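Local coordinates for protein ORC2 (Aeropyrum pernix, PDB 1W5T) that binds ATP and DNA and takes part in the regulation of DNA replication as an archaeal Cdc6/Orc-type AAA+ protein, at residues I37-L42 with E78-E83; L365-A370 with P388-D393. One frame throughout, in Å; residues are numbered along the deposited sequence.

Contact 1: I37-L42 with E78-E83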
loop_
_atom_site.group_PDB
_atom_site.type_symbol
_atom_site.label_atom_id
_atom_site.label_comp_id
_atom_site.label_asym_id
_atom_site.label_seq_id
_atom_site.Cartn_x
_atom_site.Cartn_y
_atom_site.Cartn_z
ATOM N N ILE A 37 -18.874 8.788 -3.355
ATOM C CA ILE A 37 -18.934 8.560 -4.797
ATOM C C ILE A 37 -19.762 7.354 -5.095
ATOM O O ILE A 37 -20.621 7.400 -5.985
ATOM C CB ILE A 37 -17.552 8.419 -5.384
ATOM C CG1 ILE A 37 -16.920 9.797 -5.436
ATOM C CG2 ILE A 37 -17.581 7.755 -6.793
ATOM C CD1 ILE A 37 -15.486 9.738 -5.120
ATOM N N TYR A 38 -19.551 6.290 -4.312
ATOM C CA TYR A 38 -20.382 5.103 -4.465
ATOM C C TYR A 38 -21.834 5.403 -4.139
ATOM O O TYR A 38 -22.686 5.178 -4.996
ATOM C CB TYR A 38 -19.851 3.946 -3.636
ATOM C CG TYR A 38 -18.479 3.499 -4.071
ATOM C CD1 TYR A 38 -17.376 3.728 -3.249
ATOM C CD2 TYR A 38 -18.277 2.854 -5.304
ATOM C CE1 TYR A 38 -16.079 3.332 -3.638
ATOM C CE2 TYR A 38 -16.985 2.439 -5.706
ATOM C CZ TYR A 38 -15.906 2.678 -4.861
ATOM O OH TYR A 38 -14.677 2.271 -5.216
ATOM N N LEU A 39 -22.100 5.900 -2.920
ATOM C CA LEU A 39 -23.454 6.219 -2.452
ATOM C C LEU A 39 -24.256 7.168 -3.355
ATOM O O LEU A 39 -25.437 6.923 -3.594
ATOM C CB LEU A 39 -23.389 6.837 -1.059
ATOM C CG LEU A 39 -23.552 6.034 0.249
ATOM C CD1 LEU A 39 -23.819 4.547 0.068
ATOM C CD2 LEU A 39 -22.399 6.292 1.173
ATOM N N ASN A 40 -23.635 8.235 -3.850
ATOM C CA ASN A 40 -24.272 9.147 -4.805
ATOM C C ASN A 40 -24.954 8.436 -5.981
ATOM O O ASN A 40 -26.074 8.780 -6.342
ATOM C CB ASN A 40 -23.236 10.129 -5.412
ATOM C CG ASN A 40 -22.822 11.208 -4.462
ATOM O OD1 ASN A 40 -21.858 11.922 -4.735
ATOM N ND2 ASN A 40 -23.541 11.359 -3.350
ATOM N N ARG A 41 -24.222 7.515 -6.617
ATOM C CA ARG A 41 -24.757 6.674 -7.692
ATOM C C ARG A 41 -25.871 5.769 -7.132
ATOM O O ARG A 41 -26.922 5.632 -7.724
ATOM C CB ARG A 41 -23.623 5.860 -8.315
ATOM C CG ARG A 41 -24.011 4.958 -9.463
ATOM C CD ARG A 41 -23.605 5.422 -10.882
ATOM N NE ARG A 41 -22.432 6.258 -10.969
ATOM C CZ ARG A 41 -22.061 7.024 -11.980
ATOM N NH1 ARG A 41 -20.915 7.672 -11.846
ATOM N NH2 ARG A 41 -22.794 7.178 -13.092
ATOM N N LEU A 42 -25.651 5.193 -5.952
ATOM C CA LEU A 42 -26.557 4.183 -5.441
ATOM C C LEU A 42 -27.839 4.767 -4.861
ATOM O O LEU A 42 -28.896 4.228 -5.066
ATOM C CB LEU A 42 -25.819 3.343 -4.411
ATOM C CG LEU A 42 -26.136 1.905 -4.030
ATOM C CD1 LEU A 42 -26.374 1.892 -2.525
ATOM C CD2 LEU A 42 -27.259 1.260 -4.832
ATOM N N GLU A 78 -23.094 0.252 5.615
ATOM C CA GLU A 78 -23.961 0.801 6.668
ATOM C C GLU A 78 -24.939 1.862 6.131
ATOM O O GLU A 78 -26.149 1.790 6.414
ATOM C CB GLU A 78 -23.248 1.353 7.915
ATOM C CG GLU A 78 -21.756 1.125 8.056
ATOM C CD GLU A 78 -21.158 1.717 9.365
ATOM O OE1 GLU A 78 -21.889 2.441 10.092
ATOM O OE2 GLU A 78 -19.939 1.452 9.644
ATOM N N ALA A 79 -24.418 2.819 5.353
ATOM C CA ALA A 79 -25.253 3.917 4.845
ATOM C C ALA A 79 -26.352 3.411 3.886
ATOM O O ALA A 79 -27.484 3.937 3.880
ATOM C CB ALA A 79 -24.419 4.991 4.193
ATOM N N ALA A 80 -26.040 2.382 3.110
ATOM C CA ALA A 80 -27.010 1.896 2.150
ATOM C C ALA A 80 -28.125 1.121 2.862
ATOM O O ALA A 80 -29.276 1.138 2.423
ATOM C CB ALA A 80 -26.350 1.050 1.050
ATOM N N ALA A 81 -27.777 0.472 3.973
ATOM C CA ALA A 81 -28.766 -0.222 4.766
ATOM C C ALA A 81 -29.768 0.715 5.438
ATOM O O ALA A 81 -30.926 0.347 5.572
ATOM C CB ALA A 81 -28.106 -1.158 5.795
ATOM N N LYS A 82 -29.350 1.907 5.867
ATOM C CA LYS A 82 -30.315 2.887 6.399
ATOM C C LYS A 82 -31.452 3.160 5.403
ATOM O O LYS A 82 -32.568 3.431 5.796
ATOM C CB LYS A 82 -29.627 4.200 6.787
ATOM C CG LYS A 82 -28.984 4.181 8.181
ATOM C CD LYS A 82 -27.694 5.017 8.197
ATOM C CE LYS A 82 -27.829 6.251 9.082
ATOM N NZ LYS A 82 -26.912 6.195 10.277
ATOM N N GLU A 83 -31.139 3.097 4.114
ATOM C CA GLU A 83 -32.127 3.223 3.044
ATOM C C GLU A 83 -32.671 1.845 2.572
ATOM O O GLU A 83 -33.389 1.740 1.571
ATOM C CB GLU A 83 -31.503 3.977 1.877
ATOM C CG GLU A 83 -30.800 5.279 2.273
ATOM C CD GLU A 83 -31.770 6.383 2.700
ATOM O OE1 GLU A 83 -31.341 7.312 3.440
ATOM O OE2 GLU A 83 -32.961 6.320 2.295
#

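Contact 2: L365-A370 with P388-D393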
loop_
_atom_site.group_PDB
_atom_site.type_symbol
_atom_site.label_atom_id
_atom_site.label_comp_id
_atom_site.label_asym_id
_atom_site.label_seq_id
_atom_site.Cartn_x
_atom_site.Cartn_y
_atom_site.Cartn_z
ATOM N N LEU A 365 11.654 6.430 -7.998
ATOM C CA LEU A 365 11.362 5.233 -7.209
ATOM C C LEU A 365 11.323 5.612 -5.744
ATOM O O LEU A 365 11.121 4.749 -4.891
ATOM C CB LEU A 365 12.371 4.097 -7.427
ATOM C CG LEU A 365 12.310 3.209 -8.684
ATOM C CD1 LEU A 365 13.617 2.405 -8.860
ATOM C CD2 LEU A 365 11.099 2.259 -8.712
ATOM N N GLY A 366 11.534 6.902 -5.479
ATOM C CA GLY A 366 11.560 7.435 -4.134
ATOM C C GLY A 366 12.756 7.032 -3.305
ATOM O O GLY A 366 12.758 7.219 -2.092
ATOM N N LEU A 367 13.763 6.458 -3.943
ATOM C CA LEU A 367 14.941 5.970 -3.221
ATOM C C LEU A 367 15.884 7.112 -2.849
ATOM O O LEU A 367 16.608 7.028 -1.868
ATOM C CB LEU A 367 15.711 4.922 -4.033
ATOM C CG LEU A 367 15.026 3.571 -4.162
ATOM C CD1 LEU A 367 15.742 2.694 -5.178
ATOM C CD2 LEU A 367 14.945 2.905 -2.780
ATOM N N VAL A 368 15.874 8.164 -3.664
ATOM C CA VAL A 368 16.772 9.279 -3.475
ATOM C C VAL A 368 15.995 10.567 -3.660
ATOM O O VAL A 368 15.154 10.660 -4.549
ATOM C CB VAL A 368 18.062 9.181 -4.400
ATOM C CG1 VAL A 368 18.427 7.760 -4.722
ATOM C CG2 VAL A 368 17.951 9.975 -5.679
ATOM N N ASP A 369 16.232 11.554 -2.800
ATOM C CA ASP A 369 15.688 12.896 -3.086
ATOM C C ASP A 369 16.717 13.737 -3.850
ATOM O O ASP A 369 17.934 13.629 -3.643
ATOM C CB ASP A 369 15.182 13.659 -1.845
ATOM C CG ASP A 369 14.519 12.761 -0.808
ATOM O OD1 ASP A 369 13.447 12.176 -1.081
ATOM O OD2 ASP A 369 14.991 12.615 0.333
ATOM N N ALA A 370 16.180 14.555 -4.747
ATOM C CA ALA A 370 16.939 15.490 -5.563
ATOM C C ALA A 370 16.414 16.906 -5.316
ATOM O O ALA A 370 15.198 17.122 -5.241
ATOM C CB ALA A 370 16.814 15.133 -7.025
ATOM N N PRO A 388 15.707 9.611 3.697
ATOM C CA PRO A 388 16.084 9.524 5.129
ATOM C C PRO A 388 15.564 8.268 5.880
ATOM O O PRO A 388 16.229 7.800 6.815
ATOM C CB PRO A 388 15.524 10.819 5.723
ATOM C CG PRO A 388 15.541 11.782 4.538
ATOM C CD PRO A 388 15.129 10.918 3.331
ATOM N N HIS A 389 14.441 7.706 5.438
ATOM C CA HIS A 389 13.826 6.574 6.120
ATOM C C HIS A 389 14.509 5.230 5.832
ATOM O O HIS A 389 14.299 4.238 6.556
ATOM C CB HIS A 389 12.335 6.502 5.775
ATOM C CG HIS A 389 12.063 6.065 4.376
ATOM N ND1 HIS A 389 12.346 6.851 3.282
ATOM C CD2 HIS A 389 11.540 4.915 3.889
ATOM C CE1 HIS A 389 12.012 6.206 2.181
ATOM N NE2 HIS A 389 11.517 5.029 2.519
ATOM N N LEU A 390 15.334 5.215 4.790
ATOM C CA LEU A 390 16.073 4.022 4.367
ATOM C C LEU A 390 17.257 3.766 5.253
ATOM O O LEU A 390 18.059 4.666 5.467
ATOM C CB LEU A 390 16.605 4.199 2.942
ATOM C CG LEU A 390 15.528 4.469 1.903
ATOM C CD1 LEU A 390 16.116 4.501 0.479
ATOM C CD2 LEU A 390 14.450 3.402 2.104
ATOM N N PRO A 391 17.389 2.545 5.756
ATOM C CA PRO A 391 18.569 2.178 6.557
ATOM C C PRO A 391 19.797 2.024 5.649
ATOM O O PRO A 391 19.870 1.090 4.837
ATOM C CB PRO A 391 18.164 0.845 7.207
ATOM C CG PRO A 391 17.084 0.280 6.352
ATOM C CD PRO A 391 16.437 1.430 5.600
ATOM N N ALA A 392 20.743 2.944 5.776
ATOM C CA ALA A 392 21.808 3.062 4.783
ATOM C C ALA A 392 22.770 1.880 4.711
ATOM O O ALA A 392 23.178 1.497 3.613
ATOM C CB ALA A 392 22.562 4.361 4.935
ATOM N N ASP A 393 23.120 1.297 5.857
ATOM C CA ASP A 393 24.049 0.151 5.861
ATOM C C ASP A 393 23.406 -1.188 5.456
ATOM O O ASP A 393 24.065 -2.038 4.830
ATOM C CB ASP A 393 24.838 0.042 7.185
ATOM C CG ASP A 393 23.940 0.058 8.415
ATOM O OD1 ASP A 393 24.471 0.310 9.527
ATOM O OD2 ASP A 393 22.703 -0.174 8.370
#

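Contact 1: I37-L42 with E78-E83
In the AAA+ ATPase domain, the helix that follows the P-loop ends beside helix 28-43, where Leu39 and Leu42 meet Ala79 and Ala80. The axes of the short helical pieces 37-42 and 78-82 cross at -23°, running nearly the same way, and approach no closer than 10.8 Å. Leucine branches from 37-42 span this wide spacing to reach the short methyls of 78-83. Leu39 meets Ala79 with the fork of its isopropyl group: Ala79 CB lies 3.9 Å from Leu39 CD2 and 4.2 Å from both Leu39 CG and Leu39 CD1. Its chi2 of -1° leaves CD1 eclipsing CA, an unusual shape that makes the exact placing of the two methyls less certain. One turn on, with CG anti to the backbone N (chi1 -154°), the Leu42 branch carries CD1 across to Ala80 CB, 3.7 Å away, the shortest approach between the segments. Ala80 CB is also 4.4 Å from Leu39 CD1, so this one methyl is approached by both leucines. Helix 65-82 starts at the ATP-binding Lys65 and ends here, at the far end from the nucleotide; no hydrogen bond crosses between the segments, the side chains that meet are all apolar, and just 127 Å² is buried. Val76, one turn earlier on the same helix, extends the packing against Leu39 and Tyr38, while Leu85 and Tyr139 also touch Leu42. Tyr38 OH is hydrogen-bonded to Phe182 O of the central parallel sheet.

Contact 2: L365-A370 with P388-D393
Gly366, the first residue of 365-370 to meet the other segment, ends helix 352-364 in a Schellman motif, with a positive phi of 70°. Its carbonyl O faces the edge of the His389 ring, near the ring plane, at a loose 4.5 Å from His389 CE1. Leu367 O lies 3.5 Å from Leu390 CD1, a van der Waals approach, and Leu367 CD2 meets the same Leu390 CD1 at 3.8 Å. CB of Leu367 points away from 388-393, but with CG beside the backbone N and anti to the carbonyl carbon (chi1 -72°) the branch swings CD2 back to Leu390; the two leucine side chains cross at about a right angle. Strand 368-372 then begins, pairing antiparallel with 382-386 as the wing hairpin of the winged-helix domain, and 388-391 leaves that hairpin for helix 392-408, whose first residues close the segment, with Pro391 at the N-cap position. Backbone hydrogen bonds join Leu367 to Ala387 and Asp369 to Arg385, holding the two sides of the hairpin together beside the contact. Asp369 OD2 approaches Pro388 CD at 3.4 Å, the proline ring coming from the opposite direction, while the same oxygen forms a salt bridge with Arg385 NE. Within 388-393, Leu390 CD2 sits 3.4 Å above one face of the His389 ring, toward its rim.

Contact 1 closes before contact 2 opens along the chain, and the two share no helix, strand or sheet. Their centres are 42 Å apart, on opposite sides of the centre of the chain, and their nearest atoms about 26 Å. Contact 1 joins two helices of the AAA+ domain, beside its five-stranded parallel sheet; contact 2 sets an outermost strand of the three-stranded antiparallel sheet of the C-terminal winged-helix domain, and the turn before it, against the loop leading into helix 392-408. The His389 side chain of contact 2 touches Arg60 and is about 11 Å from the bound nucleotide analogue. This part of the winged-helix domain therefore lies near the nucleotide site, without its His389 touching the nucleotide.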